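Local coordinates for NTF2 fold protein loop-helix-loop design NT-9 (Synthetic construct, PDB 6W90) that is a computationally designed NTF2-fold protein with no assigned natural function, and holds a two-tailed phospholipid inside its pocket, at residues E7-V12 and V76-N81; E15-L20 and D69-R74; V40-G45 and R52-F57. One frame throughout, in Å; residues are numbered along the deposited sequence. Where two conformers were deposited one is given.

Interaction 1: residues E7-V12 and V76-N81; sequences EEIRKV and VQVDGN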
loop_
_atom_site.group_PDB
_atom_site.type_symbol
_atom_site.label_atom_id
_atom_site.label_comp_id
_atom_site.label_asym_id
_atom_site.label_seq_id
_atom_site.Cartn_x
_atom_site.Cartn_y
_atom_site.Cartn_z
ATOM N N GLU A 7 -16.751 4.449 -1.478
ATOM C CA GLU A 7 -17.040 3.267 -2.287
ATOM C C GLU A 7 -16.123 3.181 -3.503
ATOM O O GLU A 7 -15.648 2.089 -3.856
ATOM C CB GLU A 7 -18.518 3.307 -2.671
ATOM C CG GLU A 7 -19.528 3.356 -1.452
ATOM C CD GLU A 7 -19.549 4.640 -0.544
ATOM O OE1 GLU A 7 -19.308 5.775 -1.013
ATOM O OE2 GLU A 7 -19.854 4.501 0.668
ATOM N N GLU A 8 -15.856 4.316 -4.146
ATOM C CA GLU A 8 -14.933 4.346 -5.274
ATOM C C GLU A 8 -13.524 3.969 -4.832
ATOM O O GLU A 8 -12.848 3.199 -5.515
ATOM C CB GLU A 8 -14.966 5.732 -5.934
ATOM C CG GLU A 8 -16.319 6.045 -6.627
ATOM C CD GLU A 8 -16.494 7.504 -7.052
ATOM O OE1 GLU A 8 -15.852 8.403 -6.461
ATOM O OE2 GLU A 8 -17.295 7.750 -7.982
ATOM N N ILE A 9 -13.067 4.498 -3.693
ATOM C CA ILE A 9 -11.748 4.105 -3.175
ATOM C C ILE A 9 -11.710 2.603 -2.903
ATOM O O ILE A 9 -10.728 1.918 -3.222
ATOM C CB ILE A 9 -11.393 4.897 -1.901
ATOM C CG1 ILE A 9 -11.140 6.383 -2.214
ATOM C CG2 ILE A 9 -10.180 4.253 -1.182
ATOM C CD1 ILE A 9 -9.910 6.633 -3.131
ATOM N N ARG A 10 -12.733 2.086 -2.227
ATOM C CA ARG A 10 -12.746 0.664 -1.929
ATOM C C ARG A 10 -12.600 -0.161 -3.197
ATOM O O ARG A 10 -11.827 -1.131 -3.231
ATOM C CB ARG A 10 -14.025 0.307 -1.201
ATOM C CG ARG A 10 -14.037 -1.078 -0.701
ATOM C CD ARG A 10 -15.297 -1.343 0.117
ATOM N NE ARG A 10 -15.296 -0.661 1.416
ATOM C CZ ARG A 10 -14.888 -1.214 2.558
ATOM N NH1 ARG A 10 -14.433 -2.460 2.563
ATOM N NH2 ARG A 10 -14.934 -0.521 3.690
ATOM N N LYS A 11 -13.297 0.234 -4.270
ATOM C CA LYS A 11 -13.185 -0.485 -5.543
ATOM C C LYS A 11 -11.754 -0.464 -6.085
ATOM O O LYS A 11 -11.273 -1.476 -6.629
ATOM C CB LYS A 11 -14.153 0.089 -6.590
ATOM C CG LYS A 11 -15.588 -0.386 -6.438
ATOM C CD LYS A 11 -16.537 0.231 -7.498
ATOM C CE LYS A 11 -16.148 -0.095 -8.961
ATOM N NZ LYS A 11 -17.019 0.566 -10.022
ATOM N N VAL A 12 -11.062 0.674 -5.983
ATOM C CA VAL A 12 -9.698 0.737 -6.498
ATOM C C VAL A 12 -8.788 -0.149 -5.673
ATOM O O VAL A 12 -7.968 -0.905 -6.223
ATOM C CB VAL A 12 -9.178 2.184 -6.533
ATOM C CG1 VAL A 12 -7.673 2.211 -6.888
ATOM C CG2 VAL A 12 -10.023 2.956 -7.518
ATOM N N VAL A 76 -12.562 2.463 5.031
ATOM C CA VAL A 76 -12.142 3.529 4.127
ATOM C C VAL A 76 -12.801 4.812 4.613
ATOM O O VAL A 76 -14.014 4.840 4.830
ATOM C CB VAL A 76 -12.510 3.258 2.655
ATOM C CG1 VAL A 76 -12.090 4.462 1.780
ATOM C CG2 VAL A 76 -11.870 1.970 2.125
ATOM N N GLN A 77 -12.012 5.878 4.794
ATOM C CA GLN A 77 -12.510 7.201 5.174
ATOM C C GLN A 77 -11.876 8.251 4.279
ATOM O O GLN A 77 -10.642 8.344 4.229
ATOM C CB GLN A 77 -12.161 7.503 6.637
ATOM C CG GLN A 77 -12.543 8.909 7.127
ATOM C CD GLN A 77 -13.990 8.987 7.513
ATOM O OE1 GLN A 77 -14.774 8.094 7.182
ATOM N NE2 GLN A 77 -14.364 10.052 8.212
ATOM N N VAL A 78 -12.706 9.040 3.574
ATOM C CA VAL A 78 -12.199 10.075 2.681
ATOM C C VAL A 78 -12.526 11.441 3.262
ATOM O O VAL A 78 -13.540 11.631 3.943
ATOM C CB VAL A 78 -12.734 10.050 1.235
ATOM C CG1 VAL A 78 -12.379 8.769 0.572
ATOM C CG2 VAL A 78 -14.223 10.282 1.193
ATOM N N ASP A 79 -11.670 12.406 2.947
ATOM C CA ASP A 79 -11.848 13.781 3.396
ATOM C C ASP A 79 -11.123 14.645 2.369
ATOM O O ASP A 79 -9.894 14.797 2.419
ATOM C CB ASP A 79 -11.319 13.965 4.808
ATOM C CG ASP A 79 -12.000 15.092 5.519
ATOM O OD1 ASP A 79 -12.493 15.985 4.794
ATOM O OD2 ASP A 79 -12.042 15.099 6.778
ATOM N N GLY A 80 -11.883 15.152 1.402
ATOM C CA GLY A 80 -11.262 15.750 0.239
ATOM C C GLY A 80 -10.300 14.768 -0.413
ATOM O O GLY A 80 -10.656 13.615 -0.752
ATOM N N ASN A 81 -9.049 15.198 -0.609
ATOM C CA ASN A 81 -8.057 14.337 -1.242
ATOM C C ASN A 81 -7.224 13.526 -0.247
ATOM O O ASN A 81 -6.234 12.913 -0.653
ATOM C CB ASN A 81 -7.117 15.146 -2.134
ATOM C CG ASN A 81 -6.269 16.100 -1.353
ATOM O OD1 ASN A 81 -6.671 16.553 -0.298
ATOM N ND2 ASN A 81 -5.086 16.407 -1.860
#

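Interaction 2: residues E15-L20 and D69-R74; sequences EYIRLL and DRVEIR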
loop_
_atom_site.group_PDB
_atom_site.type_symbol
_atom_site.label_atom_id
_atom_site.label_comp_id
_atom_site.label_asym_id
_atom_site.label_seq_id
_atom_site.Cartn_x
_atom_site.Cartn_y
_atom_site.Cartn_z
ATOM N N GLU A 15 -9.226 -3.779 -6.460
ATOM C CA GLU A 15 -8.646 -4.183 -7.728
ATOM C C GLU A 15 -7.139 -4.358 -7.614
ATOM O O GLU A 15 -6.568 -5.272 -8.210
ATOM C CB GLU A 15 -9.000 -3.168 -8.810
ATOM C CG GLU A 15 -8.433 -3.566 -10.227
ATOM C CD GLU A 15 -8.808 -4.999 -10.761
ATOM O OE1 GLU A 15 -9.714 -5.702 -10.223
ATOM O OE2 GLU A 15 -8.176 -5.429 -11.771
ATOM N N TYR A 16 -6.461 -3.475 -6.883
ATOM C CA TYR A 16 -5.023 -3.636 -6.753
ATOM C C TYR A 16 -4.689 -4.856 -5.919
ATOM O O TYR A 16 -3.722 -5.569 -6.214
ATOM C CB TYR A 16 -4.398 -2.351 -6.180
ATOM C CG TYR A 16 -4.147 -1.359 -7.286
ATOM C CD1 TYR A 16 -2.979 -1.384 -8.027
ATOM C CD2 TYR A 16 -5.101 -0.429 -7.631
ATOM C CE1 TYR A 16 -2.770 -0.504 -9.079
ATOM C CE2 TYR A 16 -4.888 0.459 -8.682
ATOM C CZ TYR A 16 -3.726 0.404 -9.396
ATOM O OH TYR A 16 -3.545 1.274 -10.450
ATOM N N ILE A 17 -5.472 -5.120 -4.878
ATOM C CA ILE A 17 -5.257 -6.363 -4.144
ATOM C C ILE A 17 -5.449 -7.558 -5.062
ATOM O O ILE A 17 -4.671 -8.521 -5.025
ATOM C CB ILE A 17 -6.181 -6.456 -2.921
ATOM C CG1 ILE A 17 -5.828 -5.359 -1.938
ATOM C CG2 ILE A 17 -6.070 -7.878 -2.355
ATOM C CD1 ILE A 17 -6.892 -5.231 -0.892
ATOM N N ARG A 18 -6.480 -7.517 -5.901
ATOM C CA ARG A 18 -6.729 -8.641 -6.792
ATOM C C ARG A 18 -5.568 -8.847 -7.743
ATOM O O ARG A 18 -5.153 -9.978 -7.996
ATOM C CB ARG A 18 -8.000 -8.424 -7.590
ATOM C CG ARG A 18 -8.346 -9.652 -8.443
ATOM C CD ARG A 18 -9.709 -9.446 -9.186
ATOM N NE ARG A 18 -9.439 -8.661 -10.379
ATOM C CZ ARG A 18 -9.008 -9.184 -11.524
ATOM N NH1 ARG A 18 -8.882 -10.505 -11.652
ATOM N NH2 ARG A 18 -8.709 -8.390 -12.544
ATOM N N LEU A 19 -5.025 -7.765 -8.283
ATOM C CA LEU A 19 -3.899 -7.891 -9.199
ATOM C C LEU A 19 -2.696 -8.502 -8.508
ATOM O O LEU A 19 -1.932 -9.273 -9.101
ATOM C CB LEU A 19 -3.507 -6.528 -9.750
ATOM C CG LEU A 19 -4.515 -5.999 -10.748
ATOM C CD1 LEU A 19 -4.072 -4.580 -11.162
ATOM C CD2 LEU A 19 -4.695 -6.857 -11.978
ATOM N N LEU A 20 -2.475 -8.106 -7.271
ATOM C CA LEU A 20 -1.358 -8.632 -6.514
ATOM C C LEU A 20 -1.413 -10.150 -6.459
ATOM O O LEU A 20 -0.373 -10.814 -6.577
ATOM C CB LEU A 20 -1.381 -8.003 -5.129
ATOM C CG LEU A 20 -0.216 -8.317 -4.201
ATOM C CD1 LEU A 20 1.048 -7.778 -4.754
ATOM C CD2 LEU A 20 -0.552 -7.721 -2.837
ATOM N N ASP A 69 -3.865 -15.838 4.354
ATOM C CA ASP A 69 -5.015 -16.616 3.928
ATOM C C ASP A 69 -6.190 -15.752 3.504
ATOM O O ASP A 69 -7.039 -16.195 2.720
ATOM C CB ASP A 69 -5.552 -17.466 5.076
ATOM C CG ASP A 69 -4.800 -18.706 5.277
ATOM O OD1 ASP A 69 -4.589 -19.414 4.276
ATOM O OD2 ASP A 69 -4.437 -18.964 6.438
ATOM N N ARG A 70 -6.323 -14.582 4.124
ATOM C CA ARG A 70 -7.470 -13.714 3.964
ATOM C C ARG A 70 -7.006 -12.279 3.996
ATOM O O ARG A 70 -6.177 -11.913 4.826
ATOM C CB ARG A 70 -8.451 -13.874 5.108
ATOM C CG ARG A 70 -9.808 -14.123 4.778
ATOM C CD ARG A 70 -10.511 -14.402 6.087
ATOM N NE ARG A 70 -11.837 -13.850 5.976
ATOM C CZ ARG A 70 -12.916 -14.566 5.686
ATOM N NH1 ARG A 70 -12.833 -15.880 5.501
ATOM N NH2 ARG A 70 -14.080 -13.951 5.582
ATOM N N VAL A 71 -7.573 -11.461 3.124
ATOM C CA VAL A 71 -7.260 -10.042 3.042
ATOM C C VAL A 71 -8.600 -9.338 2.879
ATOM O O VAL A 71 -9.372 -9.687 1.981
ATOM C CB VAL A 71 -6.295 -9.733 1.879
ATOM C CG1 VAL A 71 -6.114 -8.261 1.793
ATOM C CG2 VAL A 71 -5.022 -10.465 2.068
ATOM N N GLU A 72 -8.895 -8.375 3.755
ATOM C CA GLU A 72 -10.169 -7.674 3.698
ATOM C C GLU A 72 -9.974 -6.204 4.044
ATOM O O GLU A 72 -9.279 -5.886 5.009
ATOM C CB GLU A 72 -11.192 -8.243 4.697
ATOM C CG GLU A 72 -11.387 -9.737 4.700
ATOM C CD GLU A 72 -12.397 -10.166 5.750
ATOM O OE1 GLU A 72 -13.415 -9.455 5.913
ATOM O OE2 GLU A 72 -12.157 -11.196 6.421
ATOM N N ILE A 73 -10.663 -5.323 3.322
ATOM C CA ILE A 73 -10.686 -3.905 3.648
ATOM C C ILE A 73 -11.663 -3.702 4.791
ATOM O O ILE A 73 -12.853 -4.017 4.660
ATOM C CB ILE A 73 -11.099 -3.067 2.436
ATOM C CG1 ILE A 73 -10.127 -3.258 1.285
ATOM C CG2 ILE A 73 -11.156 -1.624 2.862
ATOM C CD1 ILE A 73 -10.608 -2.597 0.013
ATOM N N ARG A 74 -11.180 -3.147 5.896
ATOM C CA ARG A 74 -12.018 -2.946 7.063
ATOM C C ARG A 74 -12.499 -1.521 7.249
ATOM O O ARG A 74 -13.479 -1.311 7.980
ATOM C CB ARG A 74 -11.279 -3.328 8.352
ATOM C CG ARG A 74 -11.021 -4.825 8.560
ATOM C CD ARG A 74 -12.277 -5.680 8.724
ATOM N NE ARG A 74 -13.088 -5.229 9.855
ATOM C CZ ARG A 74 -12.954 -5.653 11.110
ATOM N NH1 ARG A 74 -12.040 -6.561 11.420
ATOM N NH2 ARG A 74 -13.743 -5.163 12.058
#

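Interaction 3: residues V40-G45 and R52-F57; sequences VRIEIG and RNLDRF. With 3PE (1,2-Distearoyl-sn-glycerophosphoethanolamine), chain B.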
loop_
_atom_site.group_PDB
_atom_site.type_symbol
_atom_site.label_atom_id
_atom_site.label_comp_id
_atom_site.label_asym_id
_atom_site.label_seq_id
_atom_site.Cartn_x
_atom_site.Cartn_y
_atom_site.Cartn_z
ATOM N N VAL A 40 5.856 10.363 -5.738
ATOM C CA VAL A 40 5.270 9.731 -4.566
ATOM C C VAL A 40 6.317 9.606 -3.463
ATOM O O VAL A 40 7.490 9.288 -3.708
ATOM C CB VAL A 40 4.668 8.359 -4.920
ATOM C CG1 VAL A 40 5.729 7.375 -5.322
ATOM C CG2 VAL A 40 3.834 7.872 -3.714
ATOM N N ARG A 41 5.896 9.838 -2.237
ATOM C CA ARG A 41 6.700 9.571 -1.048
ATOM C C ARG A 41 5.923 8.590 -0.184
ATOM O O ARG A 41 4.760 8.847 0.129
ATOM C CB ARG A 41 6.962 10.855 -0.241
ATOM C CG ARG A 41 7.959 11.813 -0.845
ATOM C CD ARG A 41 8.165 13.079 0.020
ATOM N NE ARG A 41 8.578 12.808 1.406
ATOM C CZ ARG A 41 9.836 12.813 1.864
ATOM N NH1 ARG A 41 10.863 13.066 1.058
ATOM N NH2 ARG A 41 10.069 12.551 3.149
ATOM N N ILE A 42 6.559 7.495 0.237
ATOM C CA ILE A 42 5.918 6.448 1.040
ATOM C C ILE A 42 6.694 6.409 2.346
ATOM O O ILE A 42 7.853 5.979 2.376
ATOM C CB ILE A 42 5.937 5.093 0.329
ATOM C CG1 ILE A 42 5.238 5.243 -1.028
ATOM C CG2 ILE A 42 5.411 4.039 1.211
ATOM C CD1 ILE A 42 5.365 4.000 -1.892
ATOM N N GLU A 43 6.100 6.921 3.397
ATOM C CA GLU A 43 6.753 7.116 4.684
ATOM C C GLU A 43 6.300 5.995 5.604
ATOM O O GLU A 43 5.200 6.045 6.144
ATOM C CB GLU A 43 6.383 8.498 5.224
ATOM C CG GLU A 43 6.867 9.631 4.301
ATOM C CD GLU A 43 6.302 10.985 4.625
ATOM O OE1 GLU A 43 5.415 11.049 5.495
ATOM O OE2 GLU A 43 6.759 11.980 4.012
ATOM N N ILE A 44 7.157 4.990 5.797
ATOM C CA ILE A 44 6.865 3.818 6.623
ATOM C C ILE A 44 7.688 3.974 7.897
ATOM O O ILE A 44 8.907 3.783 7.908
ATOM C CB ILE A 44 7.194 2.512 5.891
ATOM C CG1 ILE A 44 6.605 2.521 4.472
ATOM C CG2 ILE A 44 6.711 1.289 6.690
ATOM C CD1 ILE A 44 5.083 2.575 4.379
ATOM N N GLY A 45 7.024 4.333 8.984
ATOM C CA GLY A 45 7.743 4.812 10.142
ATOM C C GLY A 45 8.660 5.955 9.748
ATOM O O GLY A 45 8.261 6.853 8.992
ATOM N N ARG A 52 12.791 5.844 -6.449
ATOM C CA ARG A 52 14.054 5.131 -6.511
ATOM C C ARG A 52 13.945 3.722 -5.951
ATOM O O ARG A 52 14.734 2.852 -6.331
ATOM C CB ARG A 52 15.125 5.908 -5.744
ATOM C CG ARG A 52 15.451 7.237 -6.375
ATOM C CD ARG A 52 16.288 8.113 -5.470
ATOM N NE ARG A 52 15.555 8.631 -4.319
ATOM C CZ ARG A 52 16.085 9.460 -3.436
ATOM N NH1 ARG A 52 17.347 9.836 -3.592
ATOM N NH2 ARG A 52 15.352 9.899 -2.407
ATOM N N ASN A 53 13.000 3.489 -5.031
ATOM C CA ASN A 53 12.805 2.196 -4.391
ATOM C C ASN A 53 11.748 1.316 -5.032
ATOM O O ASN A 53 11.610 0.167 -4.617
ATOM C CB ASN A 53 12.346 2.370 -2.930
ATOM C CG ASN A 53 13.248 3.281 -2.125
ATOM O OD1 ASN A 53 13.095 4.481 -2.146
ATOM N ND2 ASN A 53 14.179 2.699 -1.397
ATOM N N LEU A 54 10.939 1.840 -5.947
ATOM C CA LEU A 54 9.662 1.185 -6.234
ATOM C C LEU A 54 9.816 -0.176 -6.906
ATOM O O LEU A 54 9.010 -1.078 -6.656
ATOM C CB LEU A 54 8.782 2.083 -7.104
ATOM C CG LEU A 54 7.897 3.054 -6.318
ATOM C CD1 LEU A 54 7.135 3.899 -7.349
ATOM C CD2 LEU A 54 6.964 2.336 -5.392
ATOM N N ASP A 55 10.785 -0.358 -7.797
ATOM C CA ASP A 55 10.834 -1.637 -8.499
ATOM C C ASP A 55 11.011 -2.770 -7.500
ATOM O O ASP A 55 10.292 -3.778 -7.536
ATOM C CB ASP A 55 11.952 -1.649 -9.538
ATOM C CG ASP A 55 11.609 -0.848 -10.787
ATOM O OD1 ASP A 55 10.402 -0.659 -11.080
ATOM O OD2 ASP A 55 12.562 -0.416 -11.481
ATOM N N ARG A 56 11.945 -2.612 -6.573
ATOM C CA ARG A 56 12.213 -3.687 -5.631
ATOM C C ARG A 56 11.186 -3.712 -4.505
ATOM O O ARG A 56 10.880 -4.785 -3.973
ATOM C CB ARG A 56 13.626 -3.539 -5.073
ATOM C CG ARG A 56 14.751 -3.843 -6.062
ATOM C CD ARG A 56 16.088 -3.757 -5.355
ATOM N NE ARG A 56 17.233 -3.908 -6.251
ATOM C CZ ARG A 56 17.771 -5.070 -6.604
ATOM N NH1 ARG A 56 17.259 -6.216 -6.165
ATOM N NH2 ARG A 56 18.826 -5.069 -7.412
ATOM N N PHE A 57 10.628 -2.553 -4.160
ATOM C CA PHE A 57 9.589 -2.493 -3.133
ATOM C C PHE A 57 8.336 -3.211 -3.600
ATOM O O PHE A 57 7.745 -4.003 -2.856
ATOM C CB PHE A 57 9.308 -1.015 -2.831
ATOM C CG PHE A 57 8.321 -0.759 -1.729
ATOM C CD1 PHE A 57 6.957 -0.739 -1.978
ATOM C CD2 PHE A 57 8.757 -0.478 -0.457
ATOM C CE1 PHE A 57 6.053 -0.472 -0.972
ATOM C CE2 PHE A 57 7.845 -0.223 0.559
ATOM C CZ PHE A 57 6.503 -0.218 0.294
HETATM P P 3PE B . 0.305 -5.324 12.936
HETATM N N 3PE B . 0.853 -1.115 14.007
HETATM O O11 3PE B . 0.691 -5.190 11.340
HETATM O O12 3PE B . -1.128 -5.764 13.080
HETATM O O13 3PE B . 0.388 -3.812 13.618
HETATM O O14 3PE B . 1.277 -6.217 13.706
HETATM C C11 3PE B . -0.621 -2.878 13.328
HETATM C C12 3PE B . -0.469 -1.664 14.237
HETATM C C1 3PE B . 2.014 -4.847 11.027
HETATM C C2 3PE B . 2.271 -4.955 9.517
HETATM C C3 3PE B . 1.039 -4.359 8.829
HETATM O O31 3PE B . 1.287 -4.085 7.483
HETATM O O32 3PE B . 1.396 -6.301 7.156
HETATM C C31 3PE B . 1.513 -5.221 6.697
HETATM C C32 3PE B . 1.919 -5.044 5.239
HETATM C C33 3PE B . 1.736 -6.308 4.401
HETATM C C34 3PE B . 1.344 -5.835 3.002
HETATM C C35 3PE B . 1.538 -6.917 1.947
HETATM C C36 3PE B . 0.168 -7.319 1.391
HETATM C C37 3PE B . -0.372 -6.297 0.383
HETATM C C38 3PE B . -1.107 -5.123 1.043
HETATM C C39 3PE B . -2.253 -4.593 0.169
HETATM C C3A 3PE B . -1.742 -3.890 -1.096
HETATM C C3B 3PE B . -2.837 -3.061 -1.777
HETATM C C3C 3PE B . -2.640 -1.573 -1.476
HETATM C C3D 3PE B . -3.509 -0.696 -2.378
HETATM C C3E 3PE B . -3.426 0.756 -1.893
HETATM C C3F 3PE B . -4.594 1.583 -2.445
HETATM C C3G 3PE B . -4.551 3.015 -1.897
HETATM C C3H 3PE B . -5.928 3.692 -1.837
HETATM C C3I 3PE B . -6.407 4.216 -3.194
HETATM O O21 3PE B . 3.428 -4.231 9.209
HETATM O O22 3PE B . 4.558 -6.039 8.419
HETATM C C21 3PE B . 4.580 -4.882 8.709
HETATM C C22 3PE B . 5.870 -4.051 8.553
HETATM C C23 3PE B . 6.275 -3.827 7.088
HETATM C C24 3PE B . 5.392 -2.799 6.372
HETATM C C25 3PE B . 5.707 -2.703 4.869
HETATM C C26 3PE B . 4.489 -2.083 4.181
HETATM C C27 3PE B . 4.581 -2.100 2.654
HETATM C C28 3PE B . 3.285 -1.561 2.026
HETATM C C29 3PE B . 3.184 -0.026 1.929
HETATM C C2A 3PE B . 2.019 0.410 1.019
HETATM C C2B 3PE B . 2.457 0.815 -0.390
HETATM C C2C 3PE B . 1.272 0.805 -1.361
HETATM C C2D 3PE B . 1.783 0.450 -2.756
HETATM C C2E 3PE B . 0.715 0.610 -3.830
HETATM C C2F 3PE B . -0.143 -0.648 -3.934
#

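Interaction 1: residues E7-V12 and V76-N81
The guanidinium of Arg10 lies with one face over Val76, and the methyl that meets this face is CG2. Arg10 NH2 stands 4.2 Å from Val76 CG2 and 4.0 Å from Val76 N; the two nitrogens are both donors and cannot bond each other, so this contact is packing. The polar partner is elsewhere: NH1 makes a probable hydrogen bond to the carbonyl oxygen of Ile73, earlier on the same strand. Arg10 reaches this place on a chain that runs extended through chi1 and chi2 and then bends at chi3 (-71°), which swings the planar end along the strand while the root of the side chain stays on the flank of the helix. The remaining contact is aliphatic. Ile9 points at the strand, and its CG2 is 3.5 Å from Val76 CG1, the tightest approach here. Together they join helix 6-22 to strand 70-79, an outermost strand of the curved sheet on which the N-terminal helix of an NTF2 fold packs. The local axes approach to 8.4 Å at 126°, and the backbones come nearest at Arg10 and Val76, whose CA atoms are 6.7 Å apart. Farther along the strand, Ile9 CG1 meets Val78 CG1 at 3.9 Å. Both Ile9 contacts are those of one of its two deposited conformers, and the second depends on an alternate of Val78 as well. Ile9 also touches Val83 and Val85 of the adjoining strand 82-91, and its side chain comes within about 4 Å of the bound phospholipid.

Interaction 2: residues E15-L20 and D69-R74
Ile17 on helix 6-22 packs against Val71 and Ile73 on strand 70-79, a helix-on-sheet contact at one edge of the NTF2-like sheet. The backbones are nearest at Ile17 and Val71, with CA atoms 8.3 Å apart, and the touching is left to methyl and methylene groups. Val71 CG1 meets both branches of Ile17, lying 4.1 Å from its CD1 and 4.2 Å from its CG2. The same CD1 is 4.4 Å from Ile73 CG1, a looser touch. With Ile17 CG1 set opposite the carbonyl carbon (chi1 -65°), CG2 and the CG1-CD1 arm spread toward the strand; the small total burial, 115 Å², fits such a three-residue patch.

Each segment also carries a salt bridge of its own, apart from the contact. One turn apart on the helix, Arg18 grips Glu15 side-on: NE bonds OE1 at 3.0 Å, nearly straight at 175°, and NH2 bonds OE2 at 3.1 Å. Two nitrogens on two oxygens should fix the rotation of both groups. On the strand, Arg70 NE makes a salt-bridged hydrogen bond of 2.7 Å to Glu72 OE2, in the guanidinium plane of Arg70 and from above the carboxylate plane of Glu72 (36° out of it). Asp69 and Arg70 both face Glu90, forming a classic beta bulge where the strand begins.

Around the patch, Val71 also touches Ile87 and Leu89 of strand 82-91 and Tyr21 of helix 6-22, while Ile73 leans on Val13 and Glu14. Ile17 and Leu20 touch the phospholipid, and Leu20 with Tyr16 carries the helix onto helix 24-35.

Interaction 3: residues V40-G45 and R52-F57
Ile42 and Leu54 cross at about a right angle, meeting through Ile42 CD1 and Leu54 CD2 at 4.2 Å. The other methyl of Leu54, CD1, turns to Val40 and lies 4.3 Å from its CG1, so the leucine fork spans two inward-facing residues of strand 40-44. The second branch of Ile42 serves Phe57: CG2 stands 4.5 Å from Phe57 CZ and approaches the ring obliquely. Phe57 CG is trans to the backbone N (chi1 -176°), which sends the ring out from helix 54-64 so that its CZ end lies by Ile42 CG2 and against one acyl chain of the phospholipid.

C29 of the lipid lies in the ring plane at the edge, 3.7 Å from Phe57 CZ, while lipid C27 comes in obliquely at 3.6 Å from the same CZ. Phe49 adds a ring tilted at about 55° to that of Phe57. On the other side of the strand, Arg41 NE reaches the anti lone pair of Glu43 OE2 at 3.3 Å, with a N-H...O angle of 162°; Glu43 OE1 is held by Arg111 and Arg113.

Every atom meeting across the two segments is carbon, and all four touching residues are buried. The contact therefore rests on apolar packing of helix 54-64 on strand 40-44, and Phe57, with Ile44 CD1 at 4.0 Å from lipid C29, extends that apolar surface to the acyl chain.

In the fold
Interactions 1 and 2 are successive bridges between helix 6-22 and strand 70-79, their centres 15 Å apart; their point of touch is the probable Arg10-Ile73 hydrogen bond. Interaction 3 lies on the opposite side of the chain's centre, its own centre about 22 Å from that of interaction 1 and 20 Å from that of interaction 2; the nearest atoms are about 12 Å and 8 Å away. The lipid lies between. The side chains of Ile9 and Ile17 are each about 4 Å from the bound 3PE. They approach one of its acyl chains, while Phe57 meets the other. Each contact thus contributes at least one side chain to the acyl-chain part of the pocket.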